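Local structure of beta-N-acetylhexosaminidase (Streptomyces plicatus, 5FD0) at residues W350-G355 with Q365-D370; P254-A259 with G317-H322; T398-K403 with V443-W448; S393-T398 with S413-V418. The protein probably releases terminal, non-reducing N-acetylhexosamine residues from beta-linked glycosides by hydrolysis. All blocks are in the same frame, centred on the assembly; numbering follows the deposited sequence.

Overall arrangement
Following the chain, interaction 2 closes first. It joins the loop after strand 246-250 to the loop after strand 313-315, with 57 residues between its segments. Interaction 1 comes next in series and closes a short loop between the neighbouring parallel strands 346-350 and 363-366. It also touches interaction 2 through W350 and G317. Interactions 3 and 4 follow, and they cross. Both start in the long loop after strand 389-392 and share T398. Interaction 4 folds that loop onto itself, and interaction 3 ties it to strand 440-447. All four belong to the catalytic barrel, and all touch the bound NAG.

Interaction 1 of 4, residues W350-G355 with Q365-D370; sequences WHQLAG and QYWGLD. With NAG (2-acetamido-2-deoxy-beta-D-glucopyranose), chain B.
The indole N-H of W367 points at the side-chain oxygen of Q352, with NE1 2.9 Å from OE1 and an N-H...O angle of 167°. OE1 sits in the plane of the indole and takes the bond on a lone pair. Q352 gets there by a bend at chi2 (65°). A second bond fixes the backbone: W367 N donates to H351 ND1 at 3.1 Å, somewhat tilted from the imidazole plane. NE2 of the same ring is bonded to E376, so both ring nitrogens have partners. The neighbouring H351 N to Q365 O bond is weak.

W350 meets W367 edge-to-face. Its six-membered ring turns an edge to the five-membered ring of W367, with the planes at 75° and W350 CE3 3.6 Å from W367 CD1. Methyl C8 of NAG lies over one face of W350, 3.7 Å from CD2. The opposite face carries the amide of Q365, whose OE1 is bonded to H315. C8 also sits over the W367 ring, 3.5 Å from CE2. The two indoles thus form two walls of an acetamido pocket at the C-terminal strand ends of a TIM barrel, as in other family 20 hexosaminidases.

Interaction 2 of 4, residues P254-A259 with G317-H322; sequences PGHTNA and GGDEAH. With NAG (2-acetamido-2-deoxy-beta-D-glucopyranose), chain B.
The imidazole of H256 and the carboxylate of E320 lie nearly coplanar, 24° apart. In this pose H256 NE2 donates to E320 OE1 at 2.7 Å, with an N-H...O angle of 151°. OE1 lies in the ring plane and uses its anti lone pair, away from OE2. The carboxylate of D319 is also nearly parallel to the ring, but its side chain runs across that of H256. Its OD2 is 3.0 Å from NE2 at a poor angle, and this is not a hydrogen bond. OD2 instead accepts from N2 of NAG at 3.1 Å. E320 CG lies anti to its own carbonyl carbon (chi1 -66°), and the extended chain beyond it carries OE2 to NAG O1. That last approach is very short, so its exact geometry is doubtful.

H256 ND1 is bonded to D197, which fixes the rotation of the ring. An alanine here would remove the ring and is likely to leave E320 OE1 and D197 without their shared partner and E320 freer to turn. Behind the side chains, one water bridges H256 N and E320 O. P254 CG packs on A321 CB at 4.0 Å.

The two adjacent acids address different parts of the sugar, one the acetamido N-H and one the anomeric oxygen. This is consistent with the Asp-Glu pair of family 20 enzymes, which work by substrate assistance.

Interaction 3 of 4, residues T398-K403 with V443-W448; sequences TYLDMK and VEAPLW. With NAG (2-acetamido-2-deoxy-beta-D-glucopyranose), chain B.
The Y399 ring has the indole N-H group of W448 over one face, with W448 NE1 3.1 Å from Y399 CE2. The two ring planes are inclined at 49°. O7 of NAG lies at the edge of Y399, and P446 CG approaches the ring obliquely. W448 has the sugar over one face, its O4 offset toward the rim and 3.2 Å from CE3. At the edge of the indole, in its plane, is D401 OD1, 3.3 Å from W448 CD1. The D401 carboxylate is turned 65° from the indole. Its CG sits between backbone N and carbonyl carbon (chi1 66°), which brings the carboxylate between the indole edge and the sugar; OD1 lies by the indole and OD2 by the sugar.

Behind the rings the backbone of 398-401 runs almost along that of 444-448, at the end of strand 440-447. T398 OG1 donates to E444 O at 2.9 Å, in the carbonyl plane. L400 N donates to P446 O at 2.8 Å. L400 CD1 packs on A445 CB at 3.8 Å, and helices 466-474 and 173-184 cover this leucine further.

Y399 and D401 each give the ligand one oxygen. Y399 OH donates to O7 of NAG at 2.7 Å, and O6 of NAG donates to D401 OD2 at 2.6 Å. OD1 of D401 is buried with no partner in the model. The tyrosine bond would hold the acetamido carbonyl in a set position, consistent with the part this group plays as nucleophile in family 20 catalysis. The aspartate recognises the 6-hydroxyl.

Interaction 4 of 4, residues S393-T398 with S413-V418; sequences SPADRT and SWAGYV. With NAG (2-acetamido-2-deoxy-beta-D-glucopyranose), chain B.
The long loop between strand 389-392 and helix 420-424 of the barrel folds back on itself here, beside the O6 end of the sugar site. A395 and W414 meet at the pocket: A395 CB touches the far corner of the indole, 3.5 Å from W414 CH2. The other end of the indole serves the ligand. W414 NE1 donates to O6 of NAG at 2.9 Å, nearly straight at 168°, with O6 in the plane of the ring. CG of W414 stands between its backbone N and carbonyl carbon (chi1 65°), and this turns the indole back over its neighbour, with A415 CB under one face. A leucine in its place has no N-H to give, which is likely to leave the O6 end of the sugar less firmly held and to open a gap beside A395 CB.

S413 to G416 form a type I beta turn, and its third residue is A415. The methyl of A415 points into 393-398 and rests against A395 O at 3.5 Å. D396 CB lies 3.6 Å from A415 O.

No hydrogen bond joins the two segments. V418 straddles the far side of the contact, with CG2 3.7 Å from D396 O and CG1 3.7 Å from R397 O. The opposing backbone is shaped by P394 O, which accepts from both R397 N and T398 N. D396 turns its carboxylate elsewhere, to a salt bridge with R422 and a bond from D370 N.

Interaction 1 of 4, residues W350-G355 with Q365-D370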
# COMPACT_ATOMS: atom_id res chain seq x y z
N TRP A 350 2.15 -15.67 0.59
CA TRP A 350 3.13 -15.56 -0.48
C TRP A 350 3.01 -16.78 -1.42
O TRP A 350 2.40 -17.79 -1.07
CB TRP A 350 4.53 -15.42 0.11
CG TRP A 350 4.69 -14.19 1.04
CD1 TRP A 350 4.72 -14.19 2.39
CD2 TRP A 350 4.84 -12.83 0.64
NE1 TRP A 350 4.87 -12.91 2.87
CE2 TRP A 350 4.95 -12.05 1.82
CE3 TRP A 350 4.92 -12.18 -0.60
CZ2 TRP A 350 5.13 -10.67 1.79
CZ3 TRP A 350 5.11 -10.81 -0.63
CH2 TRP A 350 5.21 -10.07 0.57
N HIS A 351 3.55 -16.65 -2.63
CA HIS A 351 3.22 -17.63 -3.68
C HIS A 351 3.80 -19.02 -3.42
O HIS A 351 3.41 -19.98 -4.11
CB HIS A 351 3.64 -17.11 -5.07
CG HIS A 351 5.12 -17.13 -5.32
ND1 HIS A 351 5.92 -16.01 -5.18
CD2 HIS A 351 5.95 -18.13 -5.72
CE1 HIS A 351 7.17 -16.32 -5.48
NE2 HIS A 351 7.21 -17.60 -5.80
N GLN A 352 4.65 -19.18 -2.40
CA GLN A 352 5.00 -20.51 -1.92
C GLN A 352 3.75 -21.30 -1.55
O GLN A 352 3.75 -22.53 -1.63
CB GLN A 352 5.95 -20.44 -0.73
CG GLN A 352 7.37 -20.04 -1.06
CD GLN A 352 7.46 -18.63 -1.60
OE1 GLN A 352 6.82 -17.70 -1.09
NE2 GLN A 352 8.23 -18.46 -2.65
N LEU A 353 2.67 -20.62 -1.16
CA LEU A 353 1.43 -21.32 -0.83
C LEU A 353 0.87 -22.08 -2.03
O LEU A 353 0.15 -23.07 -1.85
CB LEU A 353 0.40 -20.32 -0.30
CG LEU A 353 -0.93 -20.84 0.18
CD1 LEU A 353 -0.75 -21.83 1.30
CD2 LEU A 353 -1.81 -19.70 0.67
N ALA A 354 1.21 -21.65 -3.25
CA ALA A 354 0.74 -22.33 -4.45
C ALA A 354 1.26 -23.76 -4.53
O ALA A 354 0.67 -24.59 -5.23
CB ALA A 354 1.17 -21.56 -5.69
N GLY A 355 2.32 -24.07 -3.80
CA GLY A 355 2.85 -25.41 -3.72
C GLY A 355 2.22 -26.22 -2.62
O GLY A 355 2.62 -27.36 -2.39
N GLN A 365 0.48 -14.04 -3.33
CA GLN A 365 1.26 -12.86 -3.67
C GLN A 365 2.58 -13.32 -4.28
O GLN A 365 3.43 -13.90 -3.58
CB GLN A 365 1.48 -12.00 -2.42
CG GLN A 365 2.24 -10.74 -2.71
CD GLN A 365 2.24 -9.75 -1.56
OE1 GLN A 365 1.64 -9.98 -0.49
NE2 GLN A 365 2.93 -8.65 -1.76
N TYR A 366 2.73 -13.06 -5.56
CA TYR A 366 3.88 -13.51 -6.35
C TYR A 366 5.00 -12.49 -6.22
O TYR A 366 4.85 -11.34 -6.66
CB TYR A 366 3.50 -13.70 -7.82
CG TYR A 366 4.67 -14.15 -8.65
CD1 TYR A 366 5.10 -15.48 -8.62
CD2 TYR A 366 5.36 -13.26 -9.46
CE1 TYR A 366 6.18 -15.89 -9.37
CE2 TYR A 366 6.45 -13.68 -10.21
CZ TYR A 366 6.84 -15.00 -10.16
OH TYR A 366 7.92 -15.42 -10.91
N TRP A 367 6.10 -12.91 -5.62
CA TRP A 367 7.28 -12.07 -5.46
C TRP A 367 8.48 -12.59 -6.25
O TRP A 367 9.63 -12.23 -5.95
CB TRP A 367 7.60 -11.94 -3.97
CG TRP A 367 7.89 -13.19 -3.23
CD1 TRP A 367 7.00 -14.16 -2.82
CD2 TRP A 367 9.17 -13.59 -2.70
NE1 TRP A 367 7.66 -15.14 -2.10
CE2 TRP A 367 8.99 -14.80 -2.01
CE3 TRP A 367 10.45 -13.03 -2.75
CZ2 TRP A 367 10.05 -15.48 -1.41
CZ3 TRP A 367 11.49 -13.70 -2.13
CH2 TRP A 367 11.29 -14.91 -1.47
N GLY A 368 8.24 -13.38 -7.29
CA GLY A 368 9.32 -13.85 -8.13
C GLY A 368 9.89 -12.77 -9.01
O GLY A 368 9.58 -11.58 -8.90
N LEU A 369 10.80 -13.20 -9.89
CA LEU A 369 11.61 -12.28 -10.68
C LEU A 369 11.67 -12.78 -12.13
O LEU A 369 11.30 -13.92 -12.43
CB LEU A 369 13.03 -12.17 -10.15
CG LEU A 369 13.32 -11.75 -8.71
CD1 LEU A 369 12.96 -12.84 -7.75
CD2 LEU A 369 14.79 -11.45 -8.59
N ASP A 370 12.16 -11.92 -13.03
CA ASP A 370 12.38 -12.36 -14.41
C ASP A 370 13.09 -13.70 -14.46
O ASP A 370 12.72 -14.59 -15.23
CB ASP A 370 13.22 -11.34 -15.18
CG ASP A 370 12.42 -10.19 -15.70
OD1 ASP A 370 11.22 -10.04 -15.38
OD2 ASP A 370 13.04 -9.40 -16.44
C1 NAG B . 12.85 -11.55 0.77
C2 NAG B . 12.07 -11.86 2.07
C3 NAG B . 11.83 -10.69 2.98
C4 NAG B . 12.99 -9.76 3.06
C5 NAG B . 13.19 -9.30 1.62
C6 NAG B . 14.16 -8.18 1.43
C7 NAG B . 9.89 -11.91 0.93
C8 NAG B . 8.57 -12.62 0.73
N2 NAG B . 10.78 -12.47 1.77
O1 NAG B . 13.66 -12.62 0.50
O3 NAG B . 11.58 -11.17 4.32
O4 NAG B . 12.68 -8.67 3.92
O5 NAG B . 13.72 -10.43 0.87
O6 NAG B . 14.13 -7.73 0.10
O7 NAG B . 10.10 -10.88 0.37

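Interaction 2 of 4, residues P254-A259 with G317-H322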
# COMPACT_ATOMS: atom_id res chain seq x y z
N PRO A 254 5.07 -20.83 8.34
CA PRO A 254 5.78 -21.24 9.58
C PRO A 254 7.21 -20.75 9.68
O PRO A 254 7.85 -20.91 10.71
CB PRO A 254 5.77 -22.76 9.48
CG PRO A 254 5.90 -23.01 7.98
CD PRO A 254 5.16 -21.88 7.30
N GLY A 255 7.70 -20.14 8.60
CA GLY A 255 8.98 -19.47 8.63
C GLY A 255 8.86 -18.03 9.11
O GLY A 255 7.77 -17.52 9.36
N HIS A 256 10.02 -17.38 9.23
CA HIS A 256 10.10 -16.00 9.69
C HIS A 256 9.42 -15.86 11.05
O HIS A 256 8.68 -14.91 11.30
CB HIS A 256 9.48 -15.04 8.65
CG HIS A 256 10.37 -14.81 7.46
ND1 HIS A 256 11.43 -13.94 7.47
CD2 HIS A 256 10.38 -15.38 6.23
CE1 HIS A 256 12.05 -13.96 6.30
NE2 HIS A 256 11.42 -14.81 5.52
N THR A 257 9.68 -16.82 11.94
CA THR A 257 8.95 -16.91 13.21
C THR A 257 9.85 -16.79 14.43
O THR A 257 9.40 -17.09 15.54
CB THR A 257 8.15 -18.22 13.28
OG1 THR A 257 8.94 -19.30 12.72
CG2 THR A 257 6.80 -18.13 12.52
N ASN A 258 11.10 -16.35 14.28
CA ASN A 258 11.98 -16.36 15.44
C ASN A 258 11.45 -15.52 16.61
O ASN A 258 11.71 -15.87 17.77
CB ASN A 258 13.39 -15.87 15.11
CG ASN A 258 14.35 -16.16 16.25
OD1 ASN A 258 14.71 -17.30 16.47
ND2 ASN A 258 14.72 -15.12 17.01
N ALA A 259 10.77 -14.40 16.37
CA ALA A 259 10.34 -13.58 17.50
C ALA A 259 9.37 -14.35 18.39
O ALA A 259 9.44 -14.29 19.62
CB ALA A 259 9.73 -12.26 17.03
N GLY A 317 1.46 -15.38 5.19
CA GLY A 317 2.85 -15.42 4.76
C GLY A 317 3.15 -16.73 4.05
O GLY A 317 2.48 -17.06 3.06
N GLY A 318 4.12 -17.49 4.53
CA GLY A 318 4.53 -18.76 3.93
C GLY A 318 5.81 -18.72 3.15
O GLY A 318 6.19 -19.74 2.54
N ASP A 319 6.49 -17.57 3.11
CA ASP A 319 7.74 -17.44 2.39
C ASP A 319 8.93 -17.98 3.19
O ASP A 319 8.96 -17.93 4.43
CB ASP A 319 8.02 -15.97 2.05
CG ASP A 319 8.15 -15.13 3.29
OD1 ASP A 319 7.19 -15.17 4.10
OD2 ASP A 319 9.22 -14.49 3.48
N GLU A 320 9.90 -18.51 2.46
CA GLU A 320 11.22 -18.80 3.00
C GLU A 320 11.16 -19.64 4.27
O GLU A 320 11.91 -19.44 5.22
CB GLU A 320 11.99 -17.49 3.23
CG GLU A 320 12.30 -16.76 1.91
CD GLU A 320 12.87 -15.36 2.09
OE1 GLU A 320 12.60 -14.72 3.13
OE2 GLU A 320 13.60 -14.89 1.17
N ALA A 321 10.27 -20.63 4.26
CA ALA A 321 10.23 -21.62 5.32
C ALA A 321 11.29 -22.70 5.04
O ALA A 321 11.01 -23.90 4.94
CB ALA A 321 8.83 -22.22 5.45
N HIS A 322 12.53 -22.24 4.94
CA HIS A 322 13.62 -23.09 4.49
C HIS A 322 14.15 -24.03 5.57
O HIS A 322 14.98 -24.88 5.28
CB HIS A 322 14.73 -22.22 3.94
CG HIS A 322 14.33 -21.48 2.70
ND1 HIS A 322 13.47 -22.02 1.76
CD2 HIS A 322 14.64 -20.24 2.24
CE1 HIS A 322 13.28 -21.15 0.78
NE2 HIS A 322 13.98 -20.07 1.05
C1 NAG B . 12.85 -11.55 0.77
C2 NAG B . 12.07 -11.86 2.07
C3 NAG B . 11.83 -10.69 2.98
C4 NAG B . 12.99 -9.76 3.06
C5 NAG B . 13.19 -9.30 1.62
C6 NAG B . 14.16 -8.18 1.43
C7 NAG B . 9.89 -11.91 0.93
C8 NAG B . 8.57 -12.62 0.73
N2 NAG B . 10.78 -12.47 1.77
O1 NAG B . 13.66 -12.62 0.50
O3 NAG B . 11.58 -11.17 4.32
O4 NAG B . 12.68 -8.67 3.92
O5 NAG B . 13.72 -10.43 0.87
O6 NAG B . 14.13 -7.73 0.10
O7 NAG B . 10.10 -10.88 0.37
O HOH W 1 6.94 -18.59 6.26
O HOH W 2 12.30 -19.02 8.13

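Interaction 3 of 4, residues T398-K403 with V443-W448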
# COMPACT_ATOMS: atom_id res chain seq x y z
N THR A 398 8.79 -4.23 -7.90
CA THR A 398 8.02 -3.39 -6.98
C THR A 398 8.44 -3.54 -5.53
O THR A 398 7.76 -3.02 -4.64
CB THR A 398 6.53 -3.72 -7.10
OG1 THR A 398 6.29 -5.03 -6.58
CG2 THR A 398 6.07 -3.66 -8.55
N TYR A 399 9.54 -4.25 -5.25
CA TYR A 399 10.16 -4.24 -3.92
C TYR A 399 10.88 -2.91 -3.74
O TYR A 399 11.93 -2.66 -4.34
CB TYR A 399 11.12 -5.42 -3.76
CG TYR A 399 10.47 -6.67 -3.24
CD1 TYR A 399 9.16 -7.01 -3.61
CD2 TYR A 399 11.16 -7.52 -2.39
CE1 TYR A 399 8.59 -8.15 -3.14
CE2 TYR A 399 10.57 -8.67 -1.91
CZ TYR A 399 9.29 -8.97 -2.28
OH TYR A 399 8.70 -10.08 -1.79
N LEU A 400 10.28 -2.02 -2.95
CA LEU A 400 10.78 -0.66 -2.78
C LEU A 400 12.04 -0.58 -1.93
O LEU A 400 12.70 0.46 -1.91
CB LEU A 400 9.68 0.23 -2.14
CG LEU A 400 8.44 0.39 -3.01
CD1 LEU A 400 7.36 1.10 -2.20
CD2 LEU A 400 8.74 1.17 -4.28
N ASP A 401 12.41 -1.66 -1.26
CA ASP A 401 13.69 -1.74 -0.59
C ASP A 401 14.84 -2.05 -1.52
O ASP A 401 15.99 -2.01 -1.07
CB ASP A 401 13.65 -2.78 0.55
CG ASP A 401 13.47 -4.22 0.04
OD1 ASP A 401 12.59 -4.46 -0.82
OD2 ASP A 401 14.19 -5.13 0.54
N MET A 402 14.58 -2.38 -2.79
CA MET A 402 15.68 -2.72 -3.68
C MET A 402 16.41 -1.47 -4.16
O MET A 402 15.79 -0.46 -4.50
CB MET A 402 15.19 -3.53 -4.88
CG MET A 402 16.16 -4.68 -5.26
SD MET A 402 16.47 -5.89 -3.95
CE MET A 402 14.80 -6.43 -3.58
N LYS A 403 17.74 -1.54 -4.17
CA LYS A 403 18.57 -0.43 -4.65
C LYS A 403 18.22 -0.06 -6.08
O LYS A 403 17.91 -0.91 -6.92
CB LYS A 403 20.07 -0.77 -4.57
CG LYS A 403 20.55 -0.92 -3.12
CD LYS A 403 22.04 -1.19 -3.05
CE LYS A 403 22.53 -1.16 -1.62
NZ LYS A 403 23.90 -1.69 -1.59
N VAL A 443 -1.79 -5.53 -7.91
CA VAL A 443 -0.36 -5.34 -7.69
C VAL A 443 -0.13 -4.87 -6.26
O VAL A 443 -1.03 -4.31 -5.62
CB VAL A 443 0.24 -4.33 -8.69
CG1 VAL A 443 0.06 -4.83 -10.09
CG2 VAL A 443 -0.43 -2.93 -8.52
N GLU A 444 1.10 -5.08 -5.78
CA GLU A 444 1.53 -4.56 -4.49
C GLU A 444 2.97 -4.06 -4.58
O GLU A 444 3.77 -4.64 -5.30
CB GLU A 444 1.41 -5.63 -3.39
CG GLU A 444 1.83 -5.13 -2.01
CD GLU A 444 1.28 -5.97 -0.88
OE1 GLU A 444 0.06 -6.19 -0.83
OE2 GLU A 444 2.09 -6.46 -0.05
N ALA A 445 3.26 -2.96 -3.87
CA ALA A 445 4.61 -2.40 -3.68
C ALA A 445 5.06 -2.61 -2.24
O ALA A 445 4.68 -1.84 -1.35
CB ALA A 445 4.64 -0.91 -4.02
N PRO A 446 5.85 -3.64 -1.95
CA PRO A 446 6.27 -3.85 -0.57
C PRO A 446 7.51 -3.06 -0.22
O PRO A 446 8.43 -2.93 -1.04
CB PRO A 446 6.56 -5.36 -0.51
CG PRO A 446 5.96 -5.95 -1.75
CD PRO A 446 6.06 -4.85 -2.77
N LEU A 447 7.55 -2.54 1.02
CA LEU A 447 8.71 -1.81 1.55
C LEU A 447 9.23 -2.59 2.76
O LEU A 447 8.69 -2.47 3.86
CB LEU A 447 8.36 -0.37 1.92
CG LEU A 447 9.52 0.53 2.39
CD1 LEU A 447 10.73 0.53 1.45
CD2 LEU A 447 9.04 1.95 2.58
N TRP A 448 10.28 -3.38 2.55
CA TRP A 448 10.95 -4.08 3.63
C TRP A 448 11.93 -3.15 4.35
O TRP A 448 12.46 -2.20 3.76
CB TRP A 448 11.69 -5.31 3.08
CG TRP A 448 10.78 -6.25 2.35
CD1 TRP A 448 10.59 -6.32 1.02
CD2 TRP A 448 9.90 -7.21 2.94
NE1 TRP A 448 9.64 -7.28 0.72
CE2 TRP A 448 9.21 -7.84 1.89
CE3 TRP A 448 9.64 -7.60 4.24
CZ2 TRP A 448 8.28 -8.85 2.11
CZ3 TRP A 448 8.71 -8.62 4.46
CH2 TRP A 448 8.05 -9.23 3.41
C1 NAG B . 12.85 -11.55 0.77
C2 NAG B . 12.07 -11.86 2.07
C3 NAG B . 11.83 -10.69 2.98
C4 NAG B . 12.99 -9.76 3.06
C5 NAG B . 13.19 -9.30 1.62
C6 NAG B . 14.16 -8.18 1.43
C7 NAG B . 9.89 -11.91 0.93
C8 NAG B . 8.57 -12.62 0.73
N2 NAG B . 10.78 -12.47 1.77
O1 NAG B . 13.66 -12.62 0.50
O3 NAG B . 11.58 -11.17 4.32
O4 NAG B . 12.68 -8.67 3.92
O5 NAG B . 13.72 -10.43 0.87
O6 NAG B . 14.13 -7.73 0.10
O7 NAG B . 10.10 -10.88 0.37

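Interaction 4 of 4, residues S393-T398 with S413-V418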
# COMPACT_ATOMS: atom_id res chain seq x y z
N SER A 393 3.74 -8.73 -7.09
CA SER A 393 4.75 -7.83 -6.52
C SER A 393 6.13 -8.41 -6.78
O SER A 393 6.83 -8.87 -5.86
CB SER A 393 4.52 -7.63 -5.02
OG SER A 393 4.57 -8.86 -4.34
N PRO A 394 6.58 -8.39 -8.04
CA PRO A 394 7.87 -9.02 -8.36
C PRO A 394 9.02 -8.33 -7.65
O PRO A 394 9.08 -7.10 -7.58
CB PRO A 394 7.98 -8.89 -9.89
CG PRO A 394 6.52 -8.76 -10.36
CD PRO A 394 5.85 -7.96 -9.24
N ALA A 395 9.94 -9.14 -7.09
CA ALA A 395 11.02 -8.55 -6.28
C ALA A 395 11.99 -7.72 -7.10
O ALA A 395 12.67 -6.85 -6.54
CB ALA A 395 11.79 -9.63 -5.51
N ASP A 396 12.04 -7.92 -8.41
CA ASP A 396 12.86 -7.10 -9.29
C ASP A 396 12.02 -6.05 -10.02
O ASP A 396 12.45 -5.53 -11.06
CB ASP A 396 13.62 -7.98 -10.29
CG ASP A 396 12.72 -8.77 -11.22
OD1 ASP A 396 11.50 -8.87 -10.94
OD2 ASP A 396 13.24 -9.30 -12.25
N ARG A 397 10.85 -5.72 -9.48
CA ARG A 397 10.00 -4.66 -10.01
C ARG A 397 9.47 -3.71 -8.93
O ARG A 397 9.62 -2.49 -9.06
CB ARG A 397 8.80 -5.26 -10.75
CG ARG A 397 9.19 -6.19 -11.91
CD ARG A 397 9.58 -5.43 -13.13
NE ARG A 397 9.93 -6.34 -14.21
CZ ARG A 397 10.27 -5.94 -15.43
NH1 ARG A 397 10.31 -4.65 -15.70
NH2 ARG A 397 10.62 -6.84 -16.35
N THR A 398 8.79 -4.23 -7.90
CA THR A 398 8.02 -3.39 -6.98
C THR A 398 8.44 -3.54 -5.53
O THR A 398 7.76 -3.02 -4.64
CB THR A 398 6.53 -3.72 -7.10
OG1 THR A 398 6.29 -5.03 -6.58
CG2 THR A 398 6.07 -3.66 -8.55
N SER A 413 20.24 -5.58 -2.64
CA SER A 413 20.58 -5.79 -4.04
C SER A 413 20.41 -7.24 -4.49
O SER A 413 20.82 -7.57 -5.59
CB SER A 413 22.02 -5.33 -4.32
OG SER A 413 22.91 -6.05 -3.51
N TRP A 414 19.82 -8.10 -3.67
CA TRP A 414 19.78 -9.50 -4.01
C TRP A 414 18.95 -9.76 -5.26
O TRP A 414 19.18 -10.74 -5.97
CB TRP A 414 19.26 -10.33 -2.84
CG TRP A 414 17.83 -10.06 -2.47
CD1 TRP A 414 17.39 -9.20 -1.52
CD2 TRP A 414 16.66 -10.67 -3.04
NE1 TRP A 414 16.02 -9.25 -1.44
CE2 TRP A 414 15.55 -10.14 -2.37
CE3 TRP A 414 16.45 -11.62 -4.04
CZ2 TRP A 414 14.25 -10.51 -2.67
CZ3 TRP A 414 15.15 -12.00 -4.34
CH2 TRP A 414 14.07 -11.44 -3.65
N ALA A 415 18.00 -8.88 -5.57
CA ALA A 415 17.17 -9.03 -6.76
C ALA A 415 17.73 -8.26 -7.95
O ALA A 415 17.00 -8.03 -8.92
CB ALA A 415 15.73 -8.57 -6.46
N GLY A 416 19.00 -7.87 -7.90
CA GLY A 416 19.52 -6.93 -8.89
C GLY A 416 19.14 -5.51 -8.49
O GLY A 416 18.64 -5.26 -7.39
N TYR A 417 19.39 -4.58 -9.40
CA TYR A 417 19.06 -3.17 -9.23
C TYR A 417 17.75 -2.88 -9.96
O TYR A 417 17.44 -3.49 -10.98
CB TYR A 417 20.19 -2.29 -9.75
CG TYR A 417 21.47 -2.62 -9.00
CD1 TYR A 417 21.54 -2.41 -7.64
CD2 TYR A 417 22.57 -3.17 -9.65
CE1 TYR A 417 22.66 -2.72 -6.93
CE2 TYR A 417 23.73 -3.49 -8.93
CZ TYR A 417 23.76 -3.26 -7.57
OH TYR A 417 24.86 -3.56 -6.82
N VAL A 418 16.96 -1.96 -9.41
CA VAL A 418 15.64 -1.66 -9.93
C VAL A 418 15.51 -0.14 -10.05
O VAL A 418 15.09 0.54 -9.10
CB VAL A 418 14.52 -2.26 -9.08
CG1 VAL A 418 13.19 -2.09 -9.76
CG2 VAL A 418 14.78 -3.74 -8.88
C1 NAG B . 12.85 -11.55 0.77
C2 NAG B . 12.07 -11.86 2.07
C3 NAG B . 11.83 -10.69 2.98
C4 NAG B . 12.99 -9.76 3.06
C5 NAG B . 13.19 -9.30 1.62
C6 NAG B . 14.16 -8.18 1.43
C7 NAG B . 9.89 -11.91 0.93
C8 NAG B . 8.57 -12.62 0.73
N2 NAG B . 10.78 -12.47 1.77
O1 NAG B . 13.66 -12.62 0.50
O3 NAG B . 11.58 -11.17 4.32
O4 NAG B . 12.68 -8.67 3.92
O5 NAG B . 13.72 -10.43 0.87
O6 NAG B . 14.13 -7.73 0.10
O7 NAG B . 10.10 -10.88 0.37